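Cellobiose 2-epimerase (Caldibacillus thermoamylovorans, PDB 5ZHB) catalyses the epimerisation of cellobiose at C2 of its reducing-end sugar, converting that glucose unit reversibly to mannose. Local coordinates at residues E311-F316 against K330-I335; T3-F8 against E383-V388; A51-L56 against R80-Y85. All coordinates share one frame; numbering follows the deposited sequence.

In the fold
All three contacts join antiparallel helices of an (α/α)6 barrel, each bringing a helix of the inner ring against one of the outer ring. Contacts 1 and 3 are buried and each links two consecutive helices, but they lie on opposite sides of the chain's centre, their own centres about 30 Å apart. Contact 2 is partly buried and joins the two ends of the chain, closing the ring. It touches contact 1, with Phe384 packing against both of that contact's helices. Chemistry follows place: aliphatic groups and a methionine round one phenylalanine in contact 1, an aromatic pair beside more exposed valines in contact 2, leucines with threonine, cysteine and a phenylalanine edge in contact 3.

Contact 1: E311-F316 against K330-I335; sequences EAMVGF and KAVERI
The helical hairpin of 306-323 and 326-343, a building element of the (α/α)6 barrel, is joined here by Ala312, Met313 and Phe316 on one helix and Ala331, Val332 and Ile335 on the other. The two segments run antiparallel at 160°, and they come so near that the CA atoms of Met313 and Val332 are 4.9 Å apart. This closeness brings a methyl against the main chain: Val332 CG2 lies 3.5 Å from Met313 O and also reaches Phe316 CB. Met313 and Ile335 lie alongside each other, pointing opposite ways, with Met313 CG 3.6 Å from Ile335 CG2. Met313 SD leans on the same methyl, after which the thioether bends (chi3 -72°). The other branch of Ile335 ends in CD1, which touches Ala312 CB and meets the edge of the Phe316 ring, 3.8 Å from Phe316 CD2 and near the ring plane. Ala331 CB approaches that ring carbon obliquely. With an alanine at Met313 the thioether is gone, and Ile335 CG2 would probably lose its main partner across the hairpin, leaving a gap beside Phe384. Helix 375-387 packs on Met313 through Phe380 and Phe384, while Ile249 of helix 245-262 touches Ala312 and Phe316, so that helix 306-323 contacts two further helices of the inner ring.

Contact 2: T3-F8 against E383-V388; sequences TFVNEF and EFIERV
Phe384, in the last helix of the chain, meets Phe8 and Val5 of the first, an example of how a helical ring is closed by pairing its termini. The segments cross at 137°. Followed outward, Phe384 starts with CB, which lies 3.6 Å from Phe8 CD2 and also receives Val5 CG2. With CG beside the backbone N (chi1 -85°), the ring turns one face to Phe8. That CG is 3.5 Å from Phe8 CE2, and this same edge carbon stands over one face of the Phe384 ring, close to CD1 and CD2 as well. The pair is therefore T-shaped, the edge of Phe8 directed at the face of Phe384, with planes at 73° and centroids 4.8 Å apart. Further out, Phe384 CE2 passes the backbone of Val314. At the tip, Phe384 CZ reaches two helices at once, lying 3.4 Å from Met313 O and also touching Val332 CG1. Beside the rings, Val5 divides its two methyls: CG1 packs 3.9 Å from Ile385 CA and also touches Ile385 CG1, while CG2 meets Val388 CG2 toward the more exposed end of the contact. On another side of the last helix, Arg387 NE donates to Glu383 OE1 one turn earlier, and Arg387 NH1 forms a salt bridge with Glu321 of helix 306-323. Phe8 and Trp336 of helix 326-343 also form an edge-to-face pair, and Tyr317 of helix 306-323 packs on Phe384, placing the first and last helices against the hairpin of 306-323 and 326-343.

Contact 3: A51-L56 against R80-Y85; sequences ATCRQL and RFLTEY
Leu82 and Thr52 carry the meeting of helices 49-66 and 69-86, a helical hairpin of the (α/α)6 barrel in which the inner helix and the outer one cross at 145° between these segments. It illustrates how side-chain rotamers decide which atoms of two packed helices meet. Leu82 extends its CG opposite to the backbone N (chi1 -179°), which carries the branched end, CG with its two methyls, toward the neighbouring helix, where the methyls part company. Leu82 CD1 takes Cys53 SG at 3.8 Å and comes near Thr52 CG2, while CD2 serves Leu56; closer to the backbone, Leu82 CB lies 3.9 Å from Thr52 CG2. Thr52 is likewise split. Its chi1 of -60° puts OG1 beside its own backbone N and leaves CG2 on the far side from that nitrogen, lying against Leu82. The hydroxyl, buried within the hairpin, bonds to Gly48 O, four residues earlier and just ahead of the helix, which satisfies it, while the same oxygen also lies beside an aromatic ring: Thr52 OG1 is 3.8 Å from Phe81 CD2, at the ring edge and near the ring plane. One face of Phe81 is approached by Tyr85 CB, 4.1 Å above the plane toward the rim, Tyr85 ending the pi-type turn of 82-85. Behind the interface, helix 111-128 adds Ala120 against Cys53 and Leu121 against Leu82. Leu56, set roughly perpendicular to Leu82, completes the contact with a single pair of methyls, Leu56 CD2 and Leu82 CD2, 3.8 Å apart.

Contact 1: E311-F316 against K330-I335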
ATOM      1  N   GLU A 311       0.544  -8.142   4.937  1.00 18.58           N
ATOM      2  CA  GLU A 311       1.170  -7.100   5.754  1.00 18.66           C
ATOM      3  C   GLU A 311       1.492  -7.653   7.143  1.00 18.54           C
ATOM      4  O   GLU A 311       2.498  -7.280   7.729  1.00 18.88           O
ATOM      5  CB  GLU A 311       0.331  -5.830   5.864  1.00 18.95           C
ATOM      6  CG  GLU A 311       0.184  -5.094   4.531  1.00 19.73           C
ATOM      7  CD  GLU A 311       1.445  -4.660   3.838  1.00 19.31           C
ATOM      8  OE1 GLU A 311       2.454  -4.488   4.549  1.00 20.42           O
ATOM      9  OE2 GLU A 311       1.442  -4.526   2.570  1.00 21.44           O
ATOM     10  N   ALA A 312       0.631  -8.498   7.692  1.00 20.31           N
ATOM     11  CA  ALA A 312       0.931  -9.111   8.990  1.00 22.12           C
ATOM     12  C   ALA A 312       2.172 -10.003   8.886  1.00 23.34           C
ATOM     13  O   ALA A 312       3.039  -9.991   9.771  1.00 23.50           O
ATOM     14  CB  ALA A 312      -0.276  -9.866   9.492  1.00 22.98           C
ATOM     15  N   MET A 313       2.298 -10.755   7.784  1.00 20.04           N
ATOM     16  CA  MET A 313       3.479 -11.610   7.625  1.00 21.20           C
ATOM     17  C   MET A 313       4.737 -10.747   7.582  1.00 20.91           C
ATOM     18  O   MET A 313       5.735 -11.063   8.239  1.00 20.73           O
ATOM     19  CB  MET A 313       3.394 -12.553   6.410  1.00 19.52           C
ATOM     20  CG  MET A 313       2.453 -13.709   6.644  1.00 20.46           C
ATOM     21  SD  MET A 313       2.279 -14.900   5.293  1.00 22.74           S
ATOM     22  CE  MET A 313       1.348 -14.016   4.029  1.00 23.96           C
ATOM     23  N   VAL A 314       4.705  -9.613   6.875  1.00 19.04           N
ATOM     24  CA  VAL A 314       5.906  -8.806   6.774  1.00 18.27           C
ATOM     25  C   VAL A 314       6.196  -8.167   8.141  1.00 19.91           C
ATOM     26  O   VAL A 314       7.323  -8.198   8.617  1.00 21.34           O
ATOM     27  CB  VAL A 314       5.855  -7.763   5.641  1.00 19.24           C
ATOM     28  CG1 VAL A 314       7.107  -6.889   5.613  1.00 19.56           C
ATOM     29  CG2 VAL A 314       5.649  -8.448   4.288  1.00 20.52           C
ATOM     30  N   GLY A 315       5.181  -7.571   8.760  1.00 21.90           N
ATOM     31  CA  GLY A 315       5.385  -6.796   9.965  1.00 23.77           C
ATOM     32  C   GLY A 315       5.829  -7.707  11.104  1.00 23.53           C
ATOM     33  O   GLY A 315       6.695  -7.328  11.874  1.00 22.12           O
ATOM     34  N   PHE A 316       5.267  -8.913  11.140  1.00 24.59           N
ATOM     35  CA  PHE A 316       5.623  -9.887  12.164  1.00 25.10           C
ATOM     36  C   PHE A 316       7.050 -10.383  11.967  1.00 25.08           C
ATOM     37  O   PHE A 316       7.778 -10.536  12.955  1.00 26.81           O
ATOM     38  CB  PHE A 316       4.587 -10.995  12.241  1.00 21.92           C
ATOM     39  CG  PHE A 316       3.246 -10.657  12.871  1.00 21.38           C
ATOM     40  CD1 PHE A 316       3.066  -9.613  13.782  1.00 21.99           C
ATOM     41  CD2 PHE A 316       2.148 -11.442  12.583  1.00 19.50           C
ATOM     42  CE1 PHE A 316       1.815  -9.363  14.341  1.00 21.45           C
ATOM     43  CE2 PHE A 316       0.907 -11.205  13.164  1.00 19.03           C
ATOM     44  CZ  PHE A 316       0.741 -10.151  14.016  1.00 23.08           C
ATOM     45  N   LYS A 330       6.357 -17.997  14.572  1.00 30.31           N
ATOM     46  CA  LYS A 330       5.187 -18.851  14.590  1.00 34.38           C
ATOM     47  C   LYS A 330       4.006 -18.141  13.926  1.00 29.25           C
ATOM     48  O   LYS A 330       3.194 -18.785  13.267  1.00 29.51           O
ATOM     49  CB  LYS A 330       4.729 -19.263  15.990  1.00 40.64           C
ATOM     50  CG  LYS A 330       3.855 -20.508  16.034  1.00 50.53           C
ATOM     51  CD  LYS A 330       4.609 -21.786  15.655  1.00 61.94           C
ATOM     52  CE  LYS A 330       4.491 -22.228  14.216  1.00 67.14           C
ATOM     53  NZ  LYS A 330       3.493 -23.293  14.038  1.00 70.25           N
ATOM     54  N   ALA A 331       3.856 -16.835  14.148  1.00 28.06           N
ATOM     55  CA  ALA A 331       2.665 -16.151  13.650  1.00 25.98           C
ATOM     56  C   ALA A 331       2.697 -16.140  12.118  1.00 24.32           C
ATOM     57  O   ALA A 331       1.647 -16.330  11.491  1.00 25.18           O
ATOM     58  CB  ALA A 331       2.539 -14.742  14.218  1.00 27.02           C
ATOM     59  N   VAL A 332       3.896 -15.876  11.578  1.00 26.11           N
ATOM     60  CA  VAL A 332       4.149 -15.798  10.148  1.00 25.57           C
ATOM     61  C   VAL A 332       3.813 -17.160   9.525  1.00 28.67           C
ATOM     62  O   VAL A 332       3.082 -17.240   8.540  1.00 23.39           O
ATOM     63  CB  VAL A 332       5.586 -15.351   9.852  1.00 24.42           C
ATOM     64  CG1 VAL A 332       6.013 -15.567   8.398  1.00 24.72           C
ATOM     65  CG2 VAL A 332       5.848 -13.897  10.209  1.00 26.05           C
ATOM     66  N   GLU A 333       4.303 -18.246  10.136  1.00 25.85           N
ATOM     67  CA  GLU A 333       4.093 -19.573   9.582  1.00 28.48           C
ATOM     68  C   GLU A 333       2.601 -19.878   9.517  1.00 26.13           C
ATOM     69  O   GLU A 333       2.135 -20.402   8.515  1.00 27.06           O
ATOM     70  CB  GLU A 333       4.855 -20.622  10.414  1.00 29.91           C
ATOM     71  CG  GLU A 333       6.375 -20.541  10.292  1.00 37.37           C
ATOM     72  CD  GLU A 333       7.192 -21.398  11.281  1.00 42.27           C
ATOM     73  OE1 GLU A 333       6.592 -22.233  11.995  1.00 44.75           O
ATOM     74  OE2 GLU A 333       8.431 -21.225  11.359  1.00 45.48           O
ATOM     75  N   ARG A 334       1.837 -19.552  10.572  1.00 23.31           N
ATOM     76  CA  ARG A 334       0.432 -19.893  10.620  1.00 26.38           C
ATOM     77  C   ARG A 334      -0.402 -19.034   9.663  1.00 26.71           C
ATOM     78  O   ARG A 334      -1.368 -19.516   9.077  1.00 24.89           O
ATOM     79  CB  ARG A 334      -0.144 -19.743  12.030  1.00 27.06           C
ATOM     80  CG  ARG A 334       0.522 -20.713  12.996  1.00 31.17           C
ATOM     81  CD  ARG A 334       0.027 -20.456  14.415  1.00 32.02           C
ATOM     82  NE  ARG A 334      -1.329 -20.979  14.546  1.00 33.65           N
ATOM     83  CZ  ARG A 334      -2.367 -20.445  15.175  1.00 38.49           C
ATOM     84  NH1 ARG A 334      -2.308 -19.258  15.759  1.00 44.83           N
ATOM     85  NH2 ARG A 334      -3.498 -21.113  15.190  1.00 38.39           N
ATOM     86  N   ILE A 335      -0.046 -17.759   9.482  1.00 25.27           N
ATOM     87  CA  ILE A 335      -0.742 -16.970   8.473  1.00 25.10           C
ATOM     88  C   ILE A 335      -0.502 -17.602   7.101  1.00 23.19           C
ATOM     89  O   ILE A 335      -1.419 -17.692   6.290  1.00 25.25           O
ATOM     90  CB  ILE A 335      -0.293 -15.498   8.474  1.00 25.11           C
ATOM     91  CG1 ILE A 335      -0.553 -14.829   9.824  1.00 23.45           C
ATOM     92  CG2 ILE A 335      -0.971 -14.729   7.329  1.00 24.35           C
ATOM     93  CD1 ILE A 335       0.255 -13.561  10.006  1.00 24.71           C
TER

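Contact 2: T3-F8 against E383-V388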
ATOM      1  N   THR A   3      13.028 -22.507   3.417  1.00 52.71           N
ATOM      2  CA  THR A   3      11.903 -23.320   2.984  1.00 54.48           C
ATOM      3  C   THR A   3      10.682 -22.440   2.714  1.00 53.53           C
ATOM      4  O   THR A   3      10.083 -22.533   1.642  1.00 47.74           O
ATOM      5  CB  THR A   3      11.604 -24.388   4.037  1.00 58.39           C
ATOM      6  OG1 THR A   3      10.455 -25.086   3.574  1.00 54.49           O
ATOM      7  CG2 THR A   3      11.275 -23.834   5.414  1.00 64.97           C
ATOM      8  N   PHE A   4      10.336 -21.581   3.686  1.00 48.47           N
ATOM      9  CA  PHE A   4       9.157 -20.731   3.586  1.00 50.41           C
ATOM     10  C   PHE A   4       9.383 -19.740   2.440  1.00 40.86           C
ATOM     11  O   PHE A   4       8.488 -19.529   1.623  1.00 38.38           O
ATOM     12  CB  PHE A   4       8.796 -20.103   4.949  1.00 51.33           C
ATOM     13  CG  PHE A   4       8.054 -21.050   5.889  1.00 61.69           C
ATOM     14  CD1 PHE A   4       6.686 -21.283   5.742  1.00 64.63           C
ATOM     15  CD2 PHE A   4       8.724 -21.733   6.909  1.00 67.08           C
ATOM     16  CE1 PHE A   4       6.007 -22.169   6.583  1.00 64.55           C
ATOM     17  CE2 PHE A   4       8.041 -22.612   7.752  1.00 63.45           C
ATOM     18  CZ  PHE A   4       6.687 -22.837   7.583  1.00 58.84           C
ATOM     19  N   VAL A   5      10.590 -19.166   2.341  1.00 40.14           N
ATOM     20  CA  VAL A   5      10.856 -18.124   1.359  1.00 39.90           C
ATOM     21  C   VAL A   5      10.834 -18.686  -0.062  1.00 43.45           C
ATOM     22  O   VAL A   5      10.377 -18.002  -0.986  1.00 35.55           O
ATOM     23  CB  VAL A   5      12.147 -17.344   1.661  1.00 41.81           C
ATOM     24  CG1 VAL A   5      12.522 -16.386   0.538  1.00 43.83           C
ATOM     25  CG2 VAL A   5      11.998 -16.569   2.960  1.00 45.94           C
ATOM     26  N   ASN A   6      11.279 -19.937  -0.245  1.00 39.21           N
ATOM     27  CA  ASN A   6      11.144 -20.571  -1.547  1.00 34.56           C
ATOM     28  C   ASN A   6       9.674 -20.716  -1.910  1.00 27.94           C
ATOM     29  O   ASN A   6       9.308 -20.612  -3.065  1.00 28.12           O
ATOM     30  CB  ASN A   6      11.846 -21.924  -1.629  1.00 40.05           C
ATOM     31  CG  ASN A   6      13.337 -21.765  -1.809  1.00 50.92           C
ATOM     32  OD1 ASN A   6      13.789 -21.099  -2.750  1.00 56.64           O
ATOM     33  ND2 ASN A   6      14.125 -22.354  -0.923  1.00 59.93           N
ATOM     34  N   GLU A   7       8.811 -20.971  -0.938  1.00 27.84           N
ATOM     35  CA  GLU A   7       7.387 -21.070  -1.213  1.00 27.42           C
ATOM     36  C   GLU A   7       6.808 -19.715  -1.633  1.00 28.65           C
ATOM     37  O   GLU A   7       5.914 -19.665  -2.484  1.00 30.44           O
ATOM     38  CB  GLU A   7       6.630 -21.629  -0.017  1.00 29.48           C
ATOM     39  CG  GLU A   7       6.829 -23.133   0.123  1.00 34.04           C
ATOM     40  CD  GLU A   7       5.851 -23.777   1.079  1.00 39.20           C
ATOM     41  OE1 GLU A   7       4.937 -23.093   1.588  1.00 34.61           O
ATOM     42  OE2 GLU A   7       6.023 -24.994   1.314  1.00 42.73           O
ATOM     43  N   PHE A   8       7.335 -18.627  -1.068  1.00 27.39           N
ATOM     44  CA  PHE A   8       6.836 -17.292  -1.414  1.00 26.10           C
ATOM     45  C   PHE A   8       7.306 -16.890  -2.809  1.00 25.59           C
ATOM     46  O   PHE A   8       6.549 -16.333  -3.615  1.00 25.17           O
ATOM     47  CB  PHE A   8       7.344 -16.229  -0.442  1.00 25.30           C
ATOM     48  CG  PHE A   8       7.036 -16.459   1.029  1.00 25.03           C
ATOM     49  CD1 PHE A   8       6.025 -17.322   1.438  1.00 24.91           C
ATOM     50  CD2 PHE A   8       7.768 -15.793   2.007  1.00 25.74           C
ATOM     51  CE1 PHE A   8       5.756 -17.496   2.792  1.00 28.82           C
ATOM     52  CE2 PHE A   8       7.494 -15.970   3.359  1.00 25.71           C
ATOM     53  CZ  PHE A   8       6.490 -16.820   3.748  1.00 28.44           C
ATOM     54  N   GLU A 383       9.797  -8.770   0.026  1.00 25.79           N
ATOM     55  CA  GLU A 383      10.400  -8.370   1.289  1.00 23.19           C
ATOM     56  C   GLU A 383      11.116  -9.558   1.934  1.00 25.23           C
ATOM     57  O   GLU A 383      12.223  -9.405   2.452  1.00 25.89           O
ATOM     58  CB  GLU A 383       9.301  -7.818   2.189  1.00 23.58           C
ATOM     59  CG  GLU A 383       9.006  -6.335   1.980  1.00 24.24           C
ATOM     60  CD  GLU A 383      10.138  -5.439   2.444  1.00 25.32           C
ATOM     61  OE1 GLU A 383      10.673  -5.675   3.549  1.00 24.50           O
ATOM     62  OE2 GLU A 383      10.457  -4.494   1.710  1.00 25.58           O
ATOM     63  N   PHE A 384      10.448 -10.710   1.988  1.00 25.37           N
ATOM     64  CA  PHE A 384      11.058 -11.917   2.537  1.00 25.20           C
ATOM     65  C   PHE A 384      12.256 -12.370   1.708  1.00 28.07           C
ATOM     66  O   PHE A 384      13.303 -12.705   2.247  1.00 26.75           O
ATOM     67  CB  PHE A 384      10.054 -13.052   2.599  1.00 22.30           C
ATOM     68  CG  PHE A 384       9.220 -12.999   3.864  1.00 23.66           C
ATOM     69  CD1 PHE A 384       9.652 -13.637   5.020  1.00 23.38           C
ATOM     70  CD2 PHE A 384       8.021 -12.302   3.902  1.00 22.87           C
ATOM     71  CE1 PHE A 384       8.845 -13.649   6.161  1.00 25.69           C
ATOM     72  CE2 PHE A 384       7.264 -12.247   5.064  1.00 22.76           C
ATOM     73  CZ  PHE A 384       7.666 -12.928   6.185  1.00 25.16           C
ATOM     74  N   ILE A 385      12.115 -12.376   0.387  1.00 27.76           N
ATOM     75  CA  ILE A 385      13.252 -12.718  -0.453  1.00 29.44           C
ATOM     76  C   ILE A 385      14.482 -11.874  -0.094  1.00 31.56           C
ATOM     77  O   ILE A 385      15.602 -12.387   0.042  1.00 30.38           O
ATOM     78  CB  ILE A 385      12.856 -12.595  -1.935  1.00 29.15           C
ATOM     79  CG1 ILE A 385      11.866 -13.700  -2.345  1.00 30.14           C
ATOM     80  CG2 ILE A 385      14.119 -12.600  -2.803  1.00 31.74           C
ATOM     81  CD1 ILE A 385      11.086 -13.429  -3.633  1.00 30.12           C
ATOM     82  N   GLU A 386      14.302 -10.559   0.039  1.00 30.60           N
ATOM     83  CA  GLU A 386      15.405  -9.632   0.231  1.00 35.04           C
ATOM     84  C   GLU A 386      15.908  -9.716   1.671  1.00 34.91           C
ATOM     85  O   GLU A 386      17.110  -9.608   1.922  1.00 34.42           O
ATOM     86  CB  GLU A 386      14.964  -8.211  -0.146  1.00 41.10           C
ATOM     87  CG  GLU A 386      16.050  -7.356  -0.802  1.00 49.52           C
ATOM     88  CD  GLU A 386      15.744  -5.860  -0.952  1.00 55.68           C
ATOM     89  OE1 GLU A 386      16.585  -5.131  -1.511  1.00 58.09           O
ATOM     90  OE2 GLU A 386      14.690  -5.380  -0.494  1.00 59.00           O
ATOM     91  N   ARG A 387      15.008  -9.884   2.648  1.00 30.66           N
ATOM     92  CA  ARG A 387      15.433  -9.918   4.040  1.00 31.11           C
ATOM     93  C   ARG A 387      16.248 -11.185   4.335  1.00 38.12           C
ATOM     94  O   ARG A 387      17.214 -11.118   5.100  1.00 39.33           O
ATOM     95  CB  ARG A 387      14.222  -9.830   4.971  1.00 32.43           C
ATOM     96  CG  ARG A 387      13.646  -8.421   5.086  1.00 33.23           C
ATOM     97  CD  ARG A 387      12.288  -8.468   5.755  1.00 29.87           C
ATOM     98  NE  ARG A 387      11.607  -7.165   5.671  1.00 29.82           N
ATOM     99  CZ  ARG A 387      11.529  -6.314   6.692  1.00 32.56           C
ATOM    100  NH1 ARG A 387      12.200  -6.561   7.807  1.00 27.54           N
ATOM    101  NH2 ARG A 387      10.791  -5.220   6.593  1.00 30.41           N
ATOM    102  N   VAL A 388      15.817 -12.326   3.766  1.00 39.79           N
ATOM    103  CA  VAL A 388      16.524 -13.603   3.801  1.00 42.55           C
ATOM    104  C   VAL A 388      17.313 -13.793   2.488  1.00 44.41           C
ATOM    105  O   VAL A 388      18.311 -13.061   2.266  1.00 44.77           O
ATOM    106  CB  VAL A 388      15.506 -14.751   3.972  1.00 41.02           C
ATOM    107  CG1 VAL A 388      16.160 -16.120   4.133  1.00 45.28           C
ATOM    108  CG2 VAL A 388      14.517 -14.519   5.106  1.00 38.18           C
TER

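Contact 3: A51-L56 against R80-Y85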
ATOM      1  N   ALA A  51      -4.125   2.036  -8.988  1.00 17.32           N
ATOM      2  CA  ALA A  51      -3.844   0.702  -9.518  1.00 18.79           C
ATOM      3  C   ALA A  51      -2.637   0.751 -10.462  1.00 17.02           C
ATOM      4  O   ALA A  51      -1.772  -0.131 -10.424  1.00 17.77           O
ATOM      5  CB  ALA A  51      -5.075   0.119 -10.169  1.00 18.72           C
ATOM      6  N   THR A  52      -2.554   1.785 -11.305  1.00 19.57           N
ATOM      7  CA  THR A  52      -1.483   1.864 -12.298  1.00 20.60           C
ATOM      8  C   THR A  52      -0.133   2.088 -11.609  1.00 20.95           C
ATOM      9  O   THR A  52       0.875   1.487 -11.999  1.00 21.64           O
ATOM     10  CB  THR A  52      -1.780   2.960 -13.340  1.00 22.46           C
ATOM     11  OG1 THR A  52      -2.992   2.711 -14.047  1.00 22.29           O
ATOM     12  CG2 THR A  52      -0.685   3.056 -14.377  1.00 25.66           C
ATOM     13  N   CYS A  53      -0.091   3.002 -10.630  1.00 19.46           N
ATOM     14  CA  CYS A  53       1.083   3.154  -9.794  1.00 20.03           C
ATOM     15  C   CYS A  53       1.493   1.818  -9.178  1.00 19.67           C
ATOM     16  O   CYS A  53       2.673   1.490  -9.151  1.00 20.52           O
ATOM     17  CB  CYS A  53       0.864   4.131  -8.649  1.00 18.40           C
ATOM     18  SG  CYS A  53       0.493   5.815  -9.189  1.00 22.72           S
ATOM     19  N   ARG A  54       0.524   1.072  -8.638  1.00 18.36           N
ATOM     20  CA  ARG A  54       0.874  -0.131  -7.907  1.00 19.79           C
ATOM     21  C   ARG A  54       1.446  -1.181  -8.857  1.00 21.30           C
ATOM     22  O   ARG A  54       2.388  -1.889  -8.497  1.00 21.37           O
ATOM     23  CB  ARG A  54      -0.340  -0.636  -7.122  1.00 19.91           C
ATOM     24  CG  ARG A  54      -0.581   0.243  -5.896  1.00 19.59           C
ATOM     25  CD  ARG A  54      -1.900  -0.179  -5.277  1.00 23.65           C
ATOM     26  NE  ARG A  54      -2.060   0.569  -4.025  1.00 25.83           N
ATOM     27  CZ  ARG A  54      -3.084   0.345  -3.223  1.00 32.08           C
ATOM     28  NH1 ARG A  54      -4.042  -0.507  -3.578  1.00 33.75           N
ATOM     29  NH2 ARG A  54      -3.128   0.954  -2.058  1.00 28.39           N
ATOM     30  N   GLN A  55       0.852  -1.293 -10.043  1.00 21.65           N
ATOM     31  CA  GLN A  55       1.369  -2.168 -11.091  1.00 22.89           C
ATOM     32  C   GLN A  55       2.816  -1.792 -11.435  1.00 24.02           C
ATOM     33  O   GLN A  55       3.676  -2.671 -11.499  1.00 23.36           O
ATOM     34  CB  GLN A  55       0.459  -2.128 -12.313  1.00 19.83           C
ATOM     35  CG  GLN A  55      -0.911  -2.721 -12.081  1.00 21.77           C
ATOM     36  CD  GLN A  55      -1.933  -2.115 -13.017  1.00 23.61           C
ATOM     37  OE1 GLN A  55      -1.602  -1.229 -13.815  1.00 22.67           O
ATOM     38  NE2 GLN A  55      -3.180  -2.559 -12.899  1.00 22.65           N
ATOM     39  N   LEU A  56       3.105  -0.491 -11.554  1.00 23.34           N
ATOM     40  CA  LEU A  56       4.446  -0.042 -11.874  1.00 23.71           C
ATOM     41  C   LEU A  56       5.404  -0.391 -10.740  1.00 25.45           C
ATOM     42  O   LEU A  56       6.536  -0.846 -10.964  1.00 25.01           O
ATOM     43  CB  LEU A  56       4.427   1.452 -12.159  1.00 21.23           C
ATOM     44  CG  LEU A  56       5.796   2.138 -12.250  1.00 23.34           C
ATOM     45  CD1 LEU A  56       6.714   1.498 -13.288  1.00 24.80           C
ATOM     46  CD2 LEU A  56       5.567   3.588 -12.572  1.00 26.00           C
ATOM     47  N   ARG A  80       4.691   3.965 -19.094  1.00 30.71           N
ATOM     48  CA  ARG A  80       4.096   4.623 -20.251  1.00 31.62           C
ATOM     49  C   ARG A  80       2.647   5.025 -19.998  1.00 28.57           C
ATOM     50  O   ARG A  80       2.275   6.162 -20.215  1.00 29.69           O
ATOM     51  CB  ARG A  80       4.146   3.735 -21.503  1.00 32.58           C
ATOM     52  CG  ARG A  80       5.561   3.572 -22.038  1.00 37.30           C
ATOM     53  CD  ARG A  80       5.546   2.920 -23.416  1.00 41.14           C
ATOM     54  NE  ARG A  80       5.326   1.469 -23.434  1.00 46.37           N
ATOM     55  CZ  ARG A  80       6.241   0.522 -23.228  1.00 51.26           C
ATOM     56  NH1 ARG A  80       7.527   0.825 -23.083  1.00 56.26           N
ATOM     57  NH2 ARG A  80       5.862  -0.743 -23.184  1.00 52.79           N
ATOM     58  N   PHE A  81       1.825   4.098 -19.531  1.00 26.24           N
ATOM     59  CA  PHE A  81       0.432   4.416 -19.288  1.00 26.57           C
ATOM     60  C   PHE A  81       0.274   5.471 -18.192  1.00 24.34           C
ATOM     61  O   PHE A  81      -0.623   6.321 -18.264  1.00 26.38           O
ATOM     62  CB  PHE A  81      -0.332   3.151 -18.878  1.00 24.26           C
ATOM     63  CG  PHE A  81      -1.829   3.381 -18.953  1.00 26.25           C
ATOM     64  CD1 PHE A  81      -2.441   3.567 -20.185  1.00 25.72           C
ATOM     65  CD2 PHE A  81      -2.638   3.402 -17.804  1.00 23.73           C
ATOM     66  CE1 PHE A  81      -3.821   3.714 -20.268  1.00 27.62           C
ATOM     67  CE2 PHE A  81      -3.997   3.623 -17.895  1.00 24.61           C
ATOM     68  CZ  PHE A  81      -4.595   3.752 -19.124  1.00 28.12           C
ATOM     69  N   LEU A  82       1.085   5.347 -17.138  1.00 26.37           N
ATOM     70  CA  LEU A  82       1.040   6.281 -16.021  1.00 25.59           C
ATOM     71  C   LEU A  82       1.361   7.690 -16.515  1.00 24.89           C
ATOM     72  O   LEU A  82       0.625   8.616 -16.187  1.00 25.32           O
ATOM     73  CB  LEU A  82       1.969   5.873 -14.879  1.00 26.24           C
ATOM     74  CG  LEU A  82       1.963   6.791 -13.651  1.00 24.57           C
ATOM     75  CD1 LEU A  82       0.635   6.640 -12.906  1.00 26.01           C
ATOM     76  CD2 LEU A  82       3.147   6.532 -12.737  1.00 23.95           C
ATOM     77  N   THR A  83       2.474   7.868 -17.253  1.00 24.82           N
ATOM     78  CA  THR A  83       2.926   9.213 -17.596  1.00 28.76           C
ATOM     79  C   THR A  83       2.137   9.789 -18.777  1.00 29.72           C
ATOM     80  O   THR A  83       1.989  11.005 -18.859  1.00 33.05           O
ATOM     81  CB  THR A  83       4.436   9.240 -17.838  1.00 30.95           C
ATOM     82  OG1 THR A  83       4.741   8.171 -18.716  1.00 32.68           O
ATOM     83  CG2 THR A  83       5.220   9.049 -16.552  1.00 31.98           C
ATOM     84  N   GLU A  84       1.604   8.924 -19.657  1.00 32.08           N
ATOM     85  CA  GLU A  84       0.920   9.367 -20.870  1.00 36.04           C
ATOM     86  C   GLU A  84      -0.549   9.714 -20.621  1.00 31.54           C
ATOM     87  O   GLU A  84      -0.997  10.754 -21.091  1.00 28.42           O
ATOM     88  CB  GLU A  84       1.075   8.303 -21.954  1.00 35.04           C
ATOM     89  CG  GLU A  84       2.495   8.306 -22.507  1.00 38.57           C
ATOM     90  CD  GLU A  84       2.801   7.141 -23.416  1.00 40.29           C
ATOM     91  OE1 GLU A  84       1.841   6.446 -23.815  1.00 44.35           O
ATOM     92  OE2 GLU A  84       4.007   6.885 -23.645  1.00 45.38           O
ATOM     93  N   TYR A  85      -1.268   8.898 -19.821  1.00 27.79           N
ATOM     94  CA  TYR A  85      -2.697   9.064 -19.604  1.00 23.96           C
ATOM     95  C   TYR A  85      -3.073   9.435 -18.159  1.00 27.10           C
ATOM     96  O   TYR A  85      -4.011  10.202 -17.965  1.00 22.98           O
ATOM     97  CB  TYR A  85      -3.374   7.774 -20.066  1.00 28.32           C
ATOM     98  CG  TYR A  85      -3.187   7.556 -21.565  1.00 32.23           C
ATOM     99  CD1 TYR A  85      -3.879   8.328 -22.501  1.00 31.52           C
ATOM    100  CD2 TYR A  85      -2.281   6.615 -22.039  1.00 35.63           C
ATOM    101  CE1 TYR A  85      -3.666   8.160 -23.860  1.00 32.81           C
ATOM    102  CE2 TYR A  85      -2.081   6.420 -23.397  1.00 38.94           C
ATOM    103  CZ  TYR A  85      -2.764   7.209 -24.308  1.00 38.61           C
ATOM    104  OH  TYR A  85      -2.520   6.990 -25.641  1.00 41.98           O
TER